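PDB 2PLC: phosphatidylinositol-specific phospholipase C from Listeria monocytogenes, which belongs to the phosphatidylinositol-specific phospholipase C family and folds as a single-chain enzyme of the TIM-barrel class. Local coordinates for residues Ile123-Asp137 against Lys162-Gln174. Numbering follows the deposited sequence.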
loop_
_atom_site.group_PDB
_atom_site.type_symbol
_atom_site.label_atom_id
_atom_site.label_comp_id
_atom_site.label_asym_id
_atom_site.label_seq_id
_atom_site.Cartn_x
_atom_site.Cartn_y
_atom_site.Cartn_z
ATOM N N ILE A 123 -9.927 13.776 -6.993
ATOM C CA ILE A 123 -9.550 13.729 -5.588
ATOM C C ILE A 123 -10.411 14.712 -4.792
ATOM O O ILE A 123 -10.958 14.361 -3.749
ATOM C CB ILE A 123 -8.047 14.072 -5.397
ATOM C CG1 ILE A 123 -7.166 13.034 -6.102
ATOM C CG2 ILE A 123 -7.702 14.152 -3.918
ATOM C CD1 ILE A 123 -7.394 11.598 -5.648
ATOM N N ASN A 124 -10.570 15.918 -5.329
ATOM C CA ASN A 124 -11.359 16.970 -4.691
ATOM C C ASN A 124 -12.810 16.565 -4.425
ATOM O O ASN A 124 -13.446 17.072 -3.501
ATOM C CB ASN A 124 -11.316 18.241 -5.539
ATOM C CG ASN A 124 -11.867 19.441 -4.809
ATOM O OD1 ASN A 124 -11.508 19.705 -3.657
ATOM N ND2 ASN A 124 -12.748 20.178 -5.471
ATOM N N ILE A 125 -13.330 15.659 -5.244
ATOM C CA ILE A 125 -14.695 15.166 -5.091
ATOM C C ILE A 125 -14.818 14.329 -3.817
ATOM O O ILE A 125 -15.866 14.302 -3.171
ATOM C CB ILE A 125 -15.102 14.300 -6.319
ATOM C CG1 ILE A 125 -15.154 15.174 -7.566
ATOM C CG2 ILE A 125 -16.432 13.622 -6.103
ATOM C CD1 ILE A 125 -15.896 16.480 -7.355
ATOM N N TYR A 126 -13.725 13.664 -3.455
ATOM C CA TYR A 126 -13.690 12.805 -2.278
ATOM C C TYR A 126 -12.799 13.351 -1.170
ATOM O O TYR A 126 -12.340 12.592 -0.318
ATOM C CB TYR A 126 -13.198 11.413 -2.680
ATOM C CG TYR A 126 -14.106 10.700 -3.653
ATOM C CD1 TYR A 126 -15.274 10.079 -3.212
ATOM C CD2 TYR A 126 -13.793 10.631 -5.010
ATOM C CE1 TYR A 126 -16.106 9.404 -4.094
ATOM C CE2 TYR A 126 -14.621 9.956 -5.901
ATOM C CZ TYR A 126 -15.772 9.345 -5.432
ATOM O OH TYR A 126 -16.586 8.649 -6.290
ATOM N N LYS A 127 -12.599 14.666 -1.149
ATOM C CA LYS A 127 -11.740 15.302 -0.152
ATOM C C LYS A 127 -12.064 14.996 1.315
ATOM O O LYS A 127 -11.168 15.000 2.162
ATOM C CB LYS A 127 -11.662 16.813 -0.385
ATOM C CG LYS A 127 -12.972 17.550 -0.240
ATOM C CD LYS A 127 -12.783 19.023 -0.566
ATOM C CE LYS A 127 -14.042 19.814 -0.266
ATOM N NZ LYS A 127 -14.411 19.737 1.178
ATOM N N ASP A 128 -13.324 14.697 1.616
ATOM C CA ASP A 128 -13.707 14.377 2.990
ATOM C C ASP A 128 -13.157 13.026 3.438
ATOM O O ASP A 128 -13.207 12.692 4.624
ATOM C CB ASP A 128 -15.231 14.402 3.156
ATOM C CG ASP A 128 -15.806 15.808 3.101
ATOM O OD1 ASP A 128 -15.123 16.761 3.537
ATOM O OD2 ASP A 128 -16.952 15.959 2.629
ATOM N N TYR A 129 -12.637 12.250 2.485
ATOM C CA TYR A 129 -12.075 10.934 2.780
ATOM C C TYR A 129 -10.553 10.932 2.713
ATOM O O TYR A 129 -9.923 9.878 2.797
ATOM C CB TYR A 129 -12.642 9.874 1.835
ATOM C CG TYR A 129 -14.108 9.583 2.054
ATOM C CD1 TYR A 129 -14.514 8.652 3.008
ATOM C CD2 TYR A 129 -15.089 10.239 1.308
ATOM C CE1 TYR A 129 -15.864 8.377 3.217
ATOM C CE2 TYR A 129 -16.444 9.973 1.509
ATOM C CZ TYR A 129 -16.822 9.037 2.464
ATOM O OH TYR A 129 -18.155 8.747 2.647
ATOM N N PHE A 130 -9.965 12.115 2.569
ATOM C CA PHE A 130 -8.513 12.239 2.502
ATOM C C PHE A 130 -7.910 12.971 3.695
ATOM O O PHE A 130 -8.428 14.007 4.121
ATOM C CB PHE A 130 -8.096 12.951 1.208
ATOM C CG PHE A 130 -8.059 12.050 0.012
ATOM C CD1 PHE A 130 -9.215 11.790 -0.715
ATOM C CD2 PHE A 130 -6.874 11.425 -0.363
ATOM C CE1 PHE A 130 -9.196 10.916 -1.797
ATOM C CE2 PHE A 130 -6.844 10.551 -1.441
ATOM C CZ PHE A 130 -8.010 10.294 -2.160
ATOM N N TYR A 131 -6.844 12.405 4.259
ATOM C CA TYR A 131 -6.149 13.046 5.366
ATOM C C TYR A 131 -5.442 14.231 4.734
ATOM O O TYR A 131 -4.623 14.067 3.826
ATOM C CB TYR A 131 -5.115 12.119 5.997
ATOM C CG TYR A 131 -4.144 12.834 6.921
ATOM C CD1 TYR A 131 -4.535 13.260 8.188
ATOM C CD2 TYR A 131 -2.827 13.066 6.528
ATOM C CE1 TYR A 131 -3.634 13.900 9.040
ATOM C CE2 TYR A 131 -1.926 13.699 7.365
ATOM C CZ TYR A 131 -2.331 14.112 8.618
ATOM O OH TYR A 131 -1.420 14.721 9.451
ATOM N N THR A 132 -5.725 15.418 5.244
ATOM C CA THR A 132 -5.137 16.609 4.678
ATOM C C THR A 132 -4.628 17.590 5.731
ATOM O O THR A 132 -5.141 17.639 6.847
ATOM C CB THR A 132 -6.159 17.276 3.741
ATOM O OG1 THR A 132 -5.509 18.283 2.964
ATOM C CG2 THR A 132 -7.316 17.882 4.535
ATOM N N THR A 133 -3.576 18.324 5.378
ATOM C CA THR A 133 -2.968 19.322 6.260
ATOM C C THR A 133 -2.752 20.611 5.462
ATOM O O THR A 133 -2.828 20.600 4.234
ATOM C CB THR A 133 -1.595 18.845 6.803
ATOM O OG1 THR A 133 -0.687 18.641 5.711
ATOM C CG2 THR A 133 -1.742 17.559 7.605
ATOM N N PRO A 134 -2.497 21.743 6.148
ATOM C CA PRO A 134 -2.274 23.029 5.473
ATOM C C PRO A 134 -1.071 22.999 4.534
ATOM O O PRO A 134 -0.099 22.288 4.786
ATOM C CB PRO A 134 -2.029 23.985 6.639
ATOM C CG PRO A 134 -2.849 23.389 7.741
ATOM C CD PRO A 134 -2.525 21.926 7.612
ATOM N N ARG A 135 -1.146 23.766 3.450
ATOM C CA ARG A 135 -0.058 23.832 2.476
ATOM C C ARG A 135 1.205 24.429 3.095
ATOM O O ARG A 135 2.323 24.054 2.733
ATOM C CB ARG A 135 -0.490 24.635 1.243
ATOM C CG ARG A 135 0.660 25.075 0.342
ATOM C CD ARG A 135 0.185 25.439 -1.058
ATOM N NE ARG A 135 -0.993 26.303 -1.054
ATOM C CZ ARG A 135 -0.974 27.610 -0.807
ATOM N NH1 ARG A 135 0.171 28.227 -0.535
ATOM N NH2 ARG A 135 -2.104 28.305 -0.839
ATOM N N THR A 136 1.013 25.347 4.041
ATOM C CA THR A 136 2.115 26.005 4.741
ATOM C C THR A 136 2.510 25.193 5.976
ATOM O O THR A 136 2.438 25.681 7.108
ATOM C CB THR A 136 1.723 27.439 5.172
ATOM O OG1 THR A 136 0.587 27.386 6.047
ATOM C CG2 THR A 136 1.383 28.290 3.954
ATOM N N ASP A 137 2.933 23.951 5.745
ATOM C CA ASP A 137 3.332 23.047 6.820
ATOM C C ASP A 137 4.236 21.953 6.270
ATOM O O ASP A 137 3.779 21.072 5.544
ATOM C CB ASP A 137 2.087 22.423 7.459
ATOM C CG ASP A 137 2.424 21.456 8.574
ATOM O OD1 ASP A 137 3.253 21.804 9.444
ATOM O OD2 ASP A 137 1.855 20.345 8.581
ATOM N N LYS A 162 6.536 16.032 -5.561
ATOM C CA LYS A 162 6.026 16.834 -4.457
ATOM C C LYS A 162 4.596 16.370 -4.151
ATOM O O LYS A 162 3.940 15.770 -5.008
ATOM C CB LYS A 162 6.093 18.340 -4.793
ATOM C CG LYS A 162 5.384 18.783 -6.073
ATOM C CD LYS A 162 3.914 19.120 -5.826
ATOM C CE LYS A 162 3.197 19.523 -7.111
ATOM N NZ LYS A 162 1.742 19.770 -6.886
ATOM N N PRO A 163 4.114 16.591 -2.911
ATOM C CA PRO A 163 2.757 16.180 -2.524
ATOM C C PRO A 163 1.630 16.911 -3.258
ATOM O O PRO A 163 1.786 18.057 -3.688
ATOM C CB PRO A 163 2.733 16.460 -1.020
ATOM C CG PRO A 163 3.670 17.612 -0.880
ATOM C CD PRO A 163 4.813 17.206 -1.770
ATOM N N LEU A 164 0.500 16.226 -3.407
ATOM C CA LEU A 164 -0.662 16.790 -4.080
ATOM C C LEU A 164 -1.263 17.944 -3.281
ATOM O O LEU A 164 -1.729 17.765 -2.153
ATOM C CB LEU A 164 -1.730 15.715 -4.298
ATOM C CG LEU A 164 -2.980 16.168 -5.057
ATOM C CD1 LEU A 164 -2.647 16.364 -6.532
ATOM C CD2 LEU A 164 -4.076 15.143 -4.900
ATOM N N VAL A 165 -1.238 19.132 -3.876
ATOM C CA VAL A 165 -1.790 20.316 -3.237
ATOM C C VAL A 165 -3.007 20.809 -4.017
ATOM O O VAL A 165 -2.913 21.119 -5.206
ATOM C CB VAL A 165 -0.749 21.459 -3.148
ATOM C CG1 VAL A 165 -1.341 22.646 -2.416
ATOM C CG2 VAL A 165 0.515 20.984 -2.443
ATOM N N ILE A 166 -4.157 20.822 -3.354
ATOM C CA ILE A 166 -5.394 21.295 -3.965
ATOM C C ILE A 166 -5.890 22.431 -3.080
ATOM O O ILE A 166 -6.311 22.209 -1.939
ATOM C CB ILE A 166 -6.470 20.174 -4.070
ATOM C CG1 ILE A 166 -5.909 18.969 -4.834
ATOM C CG2 ILE A 166 -7.708 20.694 -4.803
ATOM C CD1 ILE A 166 -6.875 17.807 -4.946
ATOM N N ASN A 167 -5.806 23.648 -3.619
ATOM C CA ASN A 167 -6.192 24.878 -2.925
ATOM C C ASN A 167 -5.155 25.210 -1.862
ATOM O O ASN A 167 -3.994 25.461 -2.181
ATOM C CB ASN A 167 -7.593 24.766 -2.313
ATOM C CG ASN A 167 -8.690 24.906 -3.348
ATOM O OD1 ASN A 167 -9.045 26.018 -3.743
ATOM N ND2 ASN A 167 -9.226 23.778 -3.801
ATOM N N SER A 168 -5.567 25.210 -0.603
ATOM C CA SER A 168 -4.647 25.503 0.487
ATOM C C SER A 168 -4.408 24.256 1.324
ATOM O O SER A 168 -3.862 24.331 2.426
ATOM C CB SER A 168 -5.198 26.630 1.360
ATOM O OG SER A 168 -5.268 27.842 0.628
ATOM N N ARG A 169 -4.816 23.110 0.786
ATOM C CA ARG A 169 -4.663 21.838 1.479
ATOM C C ARG A 169 -3.683 20.903 0.775
ATOM O O ARG A 169 -3.666 20.808 -0.457
ATOM C CB ARG A 169 -6.023 21.145 1.632
ATOM C CG ARG A 169 -7.066 21.968 2.370
ATOM C CD ARG A 169 -6.613 22.332 3.779
ATOM N NE ARG A 169 -6.695 21.209 4.712
ATOM C CZ ARG A 169 -6.339 21.270 5.994
ATOM N NH1 ARG A 169 -5.870 22.400 6.508
ATOM N NH2 ARG A 169 -6.469 20.204 6.771
ATOM N N LYS A 170 -2.850 20.246 1.578
ATOM C CA LYS A 170 -1.861 19.291 1.091
ATOM C C LYS A 170 -2.426 17.903 1.378
ATOM O O LYS A 170 -2.570 17.510 2.538
ATOM C CB LYS A 170 -0.529 19.485 1.822
ATOM C CG LYS A 170 0.609 18.632 1.282
ATOM C CD LYS A 170 1.929 18.934 1.983
ATOM C CE LYS A 170 1.902 18.520 3.446
ATOM N NZ LYS A 170 3.244 18.658 4.085
ATOM N N PHE A 171 -2.783 17.192 0.314
ATOM C CA PHE A 171 -3.362 15.855 0.416
ATOM C C PHE A 171 -2.332 14.762 0.655
ATOM O O PHE A 171 -1.664 14.300 -0.270
ATOM C CB PHE A 171 -4.200 15.549 -0.829
ATOM C CG PHE A 171 -5.489 16.319 -0.888
ATOM C CD1 PHE A 171 -5.483 17.709 -0.982
ATOM C CD2 PHE A 171 -6.710 15.659 -0.812
ATOM C CE1 PHE A 171 -6.675 18.428 -0.997
ATOM C CE2 PHE A 171 -7.909 16.366 -0.827
ATOM C CZ PHE A 171 -7.893 17.754 -0.918
ATOM N N GLY A 172 -2.230 14.337 1.910
ATOM C CA GLY A 172 -1.274 13.308 2.265
ATOM C C GLY A 172 0.159 13.787 2.154
ATOM O O GLY A 172 0.483 14.911 2.544
ATOM N N MET A 173 1.015 12.936 1.595
ATOM C CA MET A 173 2.430 13.248 1.429
ATOM C C MET A 173 3.036 12.615 0.177
ATOM O O MET A 173 2.378 11.868 -0.546
ATOM C CB MET A 173 3.213 12.819 2.683
ATOM C CG MET A 173 2.782 11.470 3.255
ATOM S SD MET A 173 3.487 11.058 4.869
ATOM C CE MET A 173 2.510 12.085 5.961
ATOM N N GLN A 174 4.300 12.933 -0.066
ATOM C CA GLN A 174 5.034 12.429 -1.216
ATOM C C GLN A 174 5.613 11.035 -0.968
ATOM O O GLN A 174 6.155 10.754 0.103
ATOM C CB GLN A 174 6.170 13.396 -1.544
ATOM C CG GLN A 174 7.011 12.990 -2.732
ATOM C CD GLN A 174 8.455 13.425 -2.590
ATOM O OE1 GLN A 174 8.780 14.309 -1.787
ATOM N NE2 GLN A 174 9.337 12.791 -3.356
#
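Phe171 turns its flat apolar ring into the corner between helix 114-125 and strand 132-134. Ile123 puts CG2 3.6 Å from Phe171 CD2, because that branch stands anti to its backbone N and leaves the helix toward the ring. Lys127 meets the ring edge through CB, and Phe130, its side chain roughly perpendicular to that of Phe171, brings CB to CD2. Over one face lies Thr132 OG1; over the opposite one, Ile166 CD1, which also packs against Ile123. Thr132 OG1 makes a weak hydrogen bond to Lys170 O, which Thr133 N also reaches, at 3.1 Å. The return bond, Lys170 N to Thr133 O, is short and nearly straight (2.7 Å, 173°). Lys170 extends beside Thr133, then bends at chi3 (67°) to bring NZ 2.9 Å from Asp137 O, a reach suiting its length. Arg169 folds back through two bends, so that Thr133 C sits over the centre of one guanidinium face, 3.7 Å from its plane, with NH1 beside the Pro134 ring. Arg135 N bonds Ser168 O in the type II' turn from Ile166 to Arg169. Strand 132-134 thus joins the β-hairpin 164-166/169-171 antiparallel, with 169-171 in the middle, at the periphery of the TIM-barrel-like fold.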